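Long-range contacts in DNA translocase coupling protein (Clostridium perfringens, PDB 6O1W), which probably binds ATP and DNA as an FtsK/SpoIIIE-family coupling protein of plasmid conjugation, this chain being a piece that includes its P-loop ATPase region: residues L98-K103 and F341-D346; I149-L154 and K347-N352. All blocks are in the same frame, centred on the assembly; numbering follows the deposited sequence.

Contact 1 (L98-K103 and F341-D346); sequences LPWDDK and FYFDDD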
loop_
_atom_site.group_PDB
_atom_site.type_symbol
_atom_site.label_atom_id
_atom_site.label_comp_id
_atom_site.label_asym_id
_atom_site.label_seq_id
_atom_site.Cartn_x
_atom_site.Cartn_y
_atom_site.Cartn_z
ATOM N N LEU A 98 4.156 7.613 -12.464
ATOM C CA LEU A 98 3.336 8.727 -12.021
ATOM C C LEU A 98 4.151 9.546 -11.026
ATOM O O LEU A 98 4.143 9.255 -9.821
ATOM C CB LEU A 98 2.047 8.164 -11.397
ATOM C CG LEU A 98 1.001 9.115 -10.921
ATOM C CD1 LEU A 98 0.292 9.783 -12.099
ATOM C CD2 LEU A 98 0.020 8.381 -10.047
ATOM N N PRO A 99 4.919 10.539 -11.531
ATOM C CA PRO A 99 5.733 11.357 -10.619
ATOM C C PRO A 99 4.870 12.165 -9.665
ATOM O O PRO A 99 3.792 12.614 -10.040
ATOM C CB PRO A 99 6.512 12.287 -11.568
ATOM C CG PRO A 99 5.708 12.320 -12.829
ATOM C CD PRO A 99 5.075 10.972 -12.942
ATOM N N TRP A 100 5.356 12.368 -8.439
ATOM C CA TRP A 100 4.676 13.212 -7.473
ATOM C C TRP A 100 4.694 14.652 -7.975
ATOM O O TRP A 100 5.635 15.060 -8.652
ATOM C CB TRP A 100 5.380 13.160 -6.100
ATOM C CG TRP A 100 4.895 14.231 -5.162
ATOM C CD1 TRP A 100 5.538 15.393 -4.837
ATOM C CD2 TRP A 100 3.582 14.324 -4.586
ATOM N NE1 TRP A 100 4.737 16.168 -4.027
ATOM C CE2 TRP A 100 3.524 15.540 -3.868
ATOM C CE3 TRP A 100 2.443 13.502 -4.620
ATOM C CZ2 TRP A 100 2.395 15.921 -3.141
ATOM C CZ3 TRP A 100 1.328 13.882 -3.896
ATOM C CH2 TRP A 100 1.297 15.099 -3.202
ATOM N N ASP A 101 3.669 15.428 -7.615
ATOM C CA ASP A 101 3.597 16.851 -7.920
ATOM C C ASP A 101 2.788 17.522 -6.796
ATOM O O ASP A 101 1.752 17.000 -6.389
ATOM C CB ASP A 101 2.981 17.090 -9.300
ATOM C CG ASP A 101 3.079 18.521 -9.783
ATOM O OD1 ASP A 101 2.528 19.423 -9.098
ATOM O OD2 ASP A 101 3.689 18.742 -10.842
ATOM N N ASP A 102 3.245 18.685 -6.317
ATOM C CA ASP A 102 2.584 19.404 -5.223
ATOM C C ASP A 102 1.123 19.823 -5.537
ATOM O O ASP A 102 0.378 20.146 -4.609
ATOM C CB ASP A 102 3.445 20.603 -4.748
ATOM C CG ASP A 102 4.441 20.279 -3.615
ATOM O OD1 ASP A 102 4.623 19.079 -3.296
ATOM O OD2 ASP A 102 5.022 21.222 -3.049
ATOM N N LYS A 103 0.693 19.719 -6.818
ATOM C CA LYS A 103 -0.677 20.030 -7.250
ATOM C C LYS A 103 -1.714 19.046 -6.672
ATOM O O LYS A 103 -2.900 19.397 -6.577
ATOM C CB LYS A 103 -0.774 20.080 -8.790
ATOM C CG LYS A 103 -0.766 18.717 -9.485
ATOM C CD LYS A 103 -0.985 18.836 -10.990
ATOM C CE LYS A 103 -0.865 17.495 -11.673
ATOM N NZ LYS A 103 -1.334 17.552 -13.086
ATOM N N PHE A 341 2.455 7.163 -6.523
ATOM C CA PHE A 341 3.298 8.298 -6.880
ATOM C C PHE A 341 4.751 7.950 -6.624
ATOM O O PHE A 341 5.068 7.301 -5.616
ATOM C CB PHE A 341 2.982 9.529 -6.007
ATOM C CG PHE A 341 1.638 10.158 -6.236
ATOM C CD1 PHE A 341 1.283 10.645 -7.486
ATOM C CD2 PHE A 341 0.747 10.319 -5.190
ATOM C CE1 PHE A 341 0.026 11.219 -7.701
ATOM C CE2 PHE A 341 -0.496 10.928 -5.395
ATOM C CZ PHE A 341 -0.845 11.379 -6.647
ATOM N N TYR A 342 5.635 8.385 -7.522
ATOM C CA TYR A 342 7.052 8.199 -7.265
ATOM C C TYR A 342 7.499 9.535 -6.709
ATOM O O TYR A 342 7.380 10.571 -7.377
ATOM C CB TYR A 342 7.869 7.751 -8.493
ATOM C CG TYR A 342 9.339 7.580 -8.152
ATOM C CD1 TYR A 342 9.762 6.587 -7.268
ATOM C CD2 TYR A 342 10.298 8.450 -8.660
ATOM C CE1 TYR A 342 11.101 6.475 -6.891
ATOM C CE2 TYR A 342 11.645 8.322 -8.323
ATOM C CZ TYR A 342 12.041 7.343 -7.426
ATOM O OH TYR A 342 13.368 7.234 -7.084
ATOM N N PHE A 343 7.830 9.522 -5.420
ATOM C CA PHE A 343 8.260 10.687 -4.652
ATOM C C PHE A 343 9.737 10.484 -4.458
ATOM O O PHE A 343 10.155 9.491 -3.872
ATOM C CB PHE A 343 7.511 10.737 -3.303
ATOM C CG PHE A 343 7.873 11.908 -2.413
ATOM C CD1 PHE A 343 8.921 11.813 -1.501
ATOM C CD2 PHE A 343 7.160 13.096 -2.478
ATOM C CE1 PHE A 343 9.251 12.889 -0.682
ATOM C CE2 PHE A 343 7.488 14.165 -1.649
ATOM C CZ PHE A 343 8.551 14.069 -0.782
ATOM N N ASP A 344 10.525 11.392 -4.989
ATOM C CA ASP A 344 11.984 11.319 -4.973
ATOM C C ASP A 344 12.466 12.398 -4.037
ATOM O O ASP A 344 12.243 13.583 -4.326
ATOM C CB ASP A 344 12.499 11.574 -6.427
ATOM C CG ASP A 344 13.991 11.379 -6.664
ATOM O OD1 ASP A 344 14.795 11.968 -5.923
ATOM O OD2 ASP A 344 14.348 10.643 -7.601
ATOM N N ASP A 345 13.111 12.016 -2.908
ATOM C CA ASP A 345 13.646 12.971 -1.920
ATOM C C ASP A 345 14.511 14.071 -2.553
ATOM O O ASP A 345 14.369 15.245 -2.191
ATOM C CB ASP A 345 14.469 12.244 -0.844
ATOM C CG ASP A 345 13.661 11.341 0.058
ATOM O OD1 ASP A 345 12.428 11.520 0.126
ATOM O OD2 ASP A 345 14.264 10.458 0.706
ATOM N N ASP A 346 15.374 13.700 -3.520
ATOM C CA ASP A 346 16.284 14.641 -4.182
ATOM C C ASP A 346 15.572 15.767 -4.930
ATOM O O ASP A 346 16.137 16.848 -5.048
ATOM C CB ASP A 346 17.299 13.933 -5.101
ATOM C CG ASP A 346 18.483 13.313 -4.391
ATOM O OD1 ASP A 346 18.911 13.865 -3.350
ATOM O OD2 ASP A 346 18.999 12.287 -4.885
#
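The indole of W100 takes the edge of F343 over one face and presents its own benzo edge to F341, so three rings form an aromatic cluster where a single beta bridge, P99 with Y342, joins the two loops. Toward F341 the pair is T-shaped: W100 CE3 lies over the face of the phenyl ring, 3.7 Å from F341 CD2, with the planes at 83°. F343 comes alongside W100, both side chains pointing the same way, and its CD2 stands 3.7 Å from W100 CD1 with the planes at 60°. CG of W100 is anti to its backbone N (chi1 168°), as is that of F343, which supports this side-by-side placement. L98 adds its CD2 branch, 3.6 Å from F341 CD1, in an oblique approach.

Two backbone bonds set the register. Y342 N donates to L98 O at 2.9 Å, while W100 N donates to Y342 O. L98 O also receives a CA-H...O contact from F341.

The cluster packs on helix 142-155, which follows the P-loop, through W100 against C148. F343 lies about 4 Å by side chain from V144, an ATP-site residue in another structure of this protein. At the pyrrole end, W100 NE1 donates to D102 OD1 at 3.0 Å, meeting the oxygen nearly along its C-O axis.

Contact 2 (I149-L154 and K347-N352); sequences ILWQLL and KHFIPN
W151 and F349 bring the backbones closest, with CA atoms 7.0 Å apart, and no hydrogen bond spans the gap between helix 142-155 and the turn that separates helices 345-348 and 351-356. F349 is the first residue after helix 345-348 to leave helical backbone angles, and the chain from H348 to I350 runs past the indole of W151.

W151 carries most of the contact. Its CB points toward the turn, and chi1 of 176° sets CG anti to the backbone N, extending the ring from the helix. H348 O lies over one face, offset toward the rim, 3.7 Å from W151 CE2; F349 CA lies over that same face. At the edge, in the ring plane, I350 O approaches W151 CH2 at 3.2 Å, and the aliphatic I350 CB is 4.2 Å from that same carbon.

The phenyl ring of F349 crosses the indole obliquely. Its CD1 is 3.6 Å from W151 CE3, and the planes make 69°, a geometry that is neither a stack nor edge-to-face. L154, one helical turn beyond W151, meets the edge of the F349 ring, its CD1 lying 4.0 Å from F349 CE1. Y175 stacks on F349, while V178 of a loop and A160 of strand 159-163 touch L154, so the join sits against the ATPase core.

The polar end of W151 is satisfied by D102, which accepts from NE1; likewise H348 ND1 pairs with D344 N. The two segments themselves meet by van der Waals packing, probably helped by the polarity of the in-plane approach of I350 O to the indole edge, and carbonyls approach the indole without bonding to its N-H.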
loop_
_atom_site.group_PDB
_atom_site.type_symbol
_atom_site.label_atom_id
_atom_site.label_comp_id
_atom_site.label_asym_id
_atom_site.label_seq_id
_atom_site.Cartn_x
_atom_site.Cartn_y
_atom_site.Cartn_z
ATOM N N ILE A 149 3.287 10.485 1.731
ATOM C CA ILE A 149 2.229 10.744 2.727
ATOM C C ILE A 149 2.775 11.743 3.766
ATOM O O ILE A 149 2.093 12.702 4.097
ATOM C CB ILE A 149 1.777 9.425 3.410
ATOM C CG1 ILE A 149 1.001 8.532 2.391
ATOM C CG2 ILE A 149 0.911 9.728 4.687
ATOM C CD1 ILE A 149 0.864 7.122 2.814
ATOM N N LEU A 150 4.013 11.507 4.260
ATOM C CA LEU A 150 4.688 12.351 5.247
ATOM C C LEU A 150 4.789 13.787 4.753
ATOM O O LEU A 150 4.456 14.700 5.500
ATOM C CB LEU A 150 6.092 11.777 5.547
ATOM C CG LEU A 150 7.044 12.606 6.421
ATOM C CD1 LEU A 150 6.420 12.873 7.854
ATOM C CD2 LEU A 150 8.413 11.910 6.529
ATOM N N TRP A 151 5.249 13.979 3.500
ATOM C CA TRP A 151 5.399 15.283 2.850
ATOM C C TRP A 151 4.069 16.061 2.824
ATOM O O TRP A 151 4.021 17.225 3.216
ATOM C CB TRP A 151 5.933 15.075 1.419
ATOM C CG TRP A 151 6.012 16.362 0.653
ATOM C CD1 TRP A 151 5.198 16.755 -0.371
ATOM C CD2 TRP A 151 6.846 17.494 0.965
ATOM N NE1 TRP A 151 5.549 18.019 -0.793
ATOM C CE2 TRP A 151 6.549 18.504 0.023
ATOM C CE3 TRP A 151 7.859 17.727 1.916
ATOM C CZ2 TRP A 151 7.224 19.731 -0.001
ATOM C CZ3 TRP A 151 8.516 18.952 1.907
ATOM C CH2 TRP A 151 8.189 19.943 0.964
ATOM N N GLN A 152 2.989 15.383 2.433
ATOM C CA GLN A 152 1.638 15.936 2.377
ATOM C C GLN A 152 1.189 16.447 3.741
ATOM O O GLN A 152 0.763 17.600 3.840
ATOM C CB GLN A 152 0.641 14.905 1.806
ATOM C CG GLN A 152 0.913 14.619 0.324
ATOM C CD GLN A 152 0.017 13.568 -0.277
ATOM O OE1 GLN A 152 0.443 12.493 -0.692
ATOM N NE2 GLN A 152 -1.236 13.855 -0.341
ATOM N N LEU A 153 1.376 15.627 4.791
ATOM C CA LEU A 153 1.035 16.001 6.159
ATOM C C LEU A 153 1.921 17.106 6.718
ATOM O O LEU A 153 1.409 17.966 7.430
ATOM C CB LEU A 153 0.999 14.785 7.082
ATOM C CG LEU A 153 -0.064 13.768 6.684
ATOM C CD1 LEU A 153 0.079 12.492 7.495
ATOM C CD2 LEU A 153 -1.482 14.390 6.749
ATOM N N LEU A 154 3.224 17.110 6.375
ATOM C CA LEU A 154 4.148 18.184 6.797
ATOM C C LEU A 154 3.699 19.521 6.170
ATOM O O LEU A 154 3.800 20.566 6.811
ATOM C CB LEU A 154 5.595 17.866 6.345
ATOM C CG LEU A 154 6.346 16.790 7.141
ATOM C CD1 LEU A 154 7.700 16.551 6.561
ATOM C CD2 LEU A 154 6.480 17.171 8.627
ATOM N N LYS A 347 14.332 15.558 -5.375
ATOM C CA LYS A 347 13.645 16.648 -6.060
ATOM C C LYS A 347 12.292 17.046 -5.463
ATOM O O LYS A 347 11.785 18.118 -5.799
ATOM C CB LYS A 347 13.518 16.381 -7.573
ATOM C CG LYS A 347 12.911 15.096 -8.019
ATOM C CD LYS A 347 13.449 14.772 -9.393
ATOM C CE LYS A 347 12.717 13.624 -10.027
ATOM N NZ LYS A 347 13.411 13.123 -11.252
ATOM N N HIS A 348 11.730 16.245 -4.543
ATOM C CA HIS A 348 10.409 16.549 -4.020
ATOM C C HIS A 348 10.375 16.974 -2.565
ATOM O O HIS A 348 9.431 17.649 -2.172
ATOM C CB HIS A 348 9.465 15.355 -4.271
ATOM C CG HIS A 348 9.285 15.030 -5.723
ATOM N ND1 HIS A 348 9.454 13.745 -6.197
ATOM C CD2 HIS A 348 9.015 15.853 -6.767
ATOM C CE1 HIS A 348 9.249 13.810 -7.504
ATOM N NE2 HIS A 348 8.994 15.065 -7.895
ATOM N N PHE A 349 11.386 16.606 -1.768
ATOM C CA PHE A 349 11.425 16.922 -0.344
ATOM C C PHE A 349 12.198 18.212 -0.141
ATOM O O PHE A 349 13.418 18.216 -0.260
ATOM C CB PHE A 349 12.007 15.734 0.468
ATOM C CG PHE A 349 12.001 15.996 1.954
ATOM C CD1 PHE A 349 10.822 15.927 2.684
ATOM C CD2 PHE A 349 13.171 16.354 2.618
ATOM C CE1 PHE A 349 10.807 16.221 4.046
ATOM C CE2 PHE A 349 13.154 16.660 3.988
ATOM C CZ PHE A 349 11.971 16.606 4.683
ATOM N N ILE A 350 11.478 19.318 0.081
ATOM C CA ILE A 350 12.049 20.667 0.213
ATOM C C ILE A 350 11.813 21.178 1.634
ATOM O O ILE A 350 10.738 21.702 1.929
ATOM C CB ILE A 350 11.525 21.616 -0.920
ATOM C CG1 ILE A 350 11.690 20.957 -2.311
ATOM C CG2 ILE A 350 12.230 22.989 -0.875
ATOM C CD1 ILE A 350 10.727 21.435 -3.392
ATOM N N PRO A 351 12.787 20.947 2.548
ATOM C CA PRO A 351 12.573 21.292 3.967
ATOM C C PRO A 351 12.207 22.745 4.264
ATOM O O PRO A 351 11.441 22.998 5.197
ATOM C CB PRO A 351 13.899 20.902 4.634
ATOM C CG PRO A 351 14.527 19.943 3.729
ATOM C CD PRO A 351 14.089 20.273 2.348
ATOM N N ASN A 352 12.764 23.694 3.488
ATOM C CA ASN A 352 12.535 25.130 3.675
ATOM C C ASN A 352 11.077 25.528 3.445
ATOM O O ASN A 352 10.611 26.430 4.131
ATOM C CB ASN A 352 13.511 25.996 2.856
ATOM C CG ASN A 352 13.872 25.482 1.474
ATOM O OD1 ASN A 352 13.443 26.040 0.456
ATOM N ND2 ASN A 352 14.697 24.425 1.402
#

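From the N terminus, the chain first passes 98-103, in the loop before strand 111-116, then 149-154 on the helix after the P-loop. Much of the alpha/beta core follows before 341-346 and 347-352 arrive consecutively near the C terminus. Contact 1 closes a loop with 237 residues between its segments and contact 2 one with 192; because the segments alternate, the two loops cross. Both draw on helix 345-348, and their centres are 10 Å apart. They touch where F343 CE2 of contact 1 packs on H348 CB of contact 2, 3.5 Å away. Together they tie the C-terminal tail to the loop before strand 111-116 and to helix 142-155.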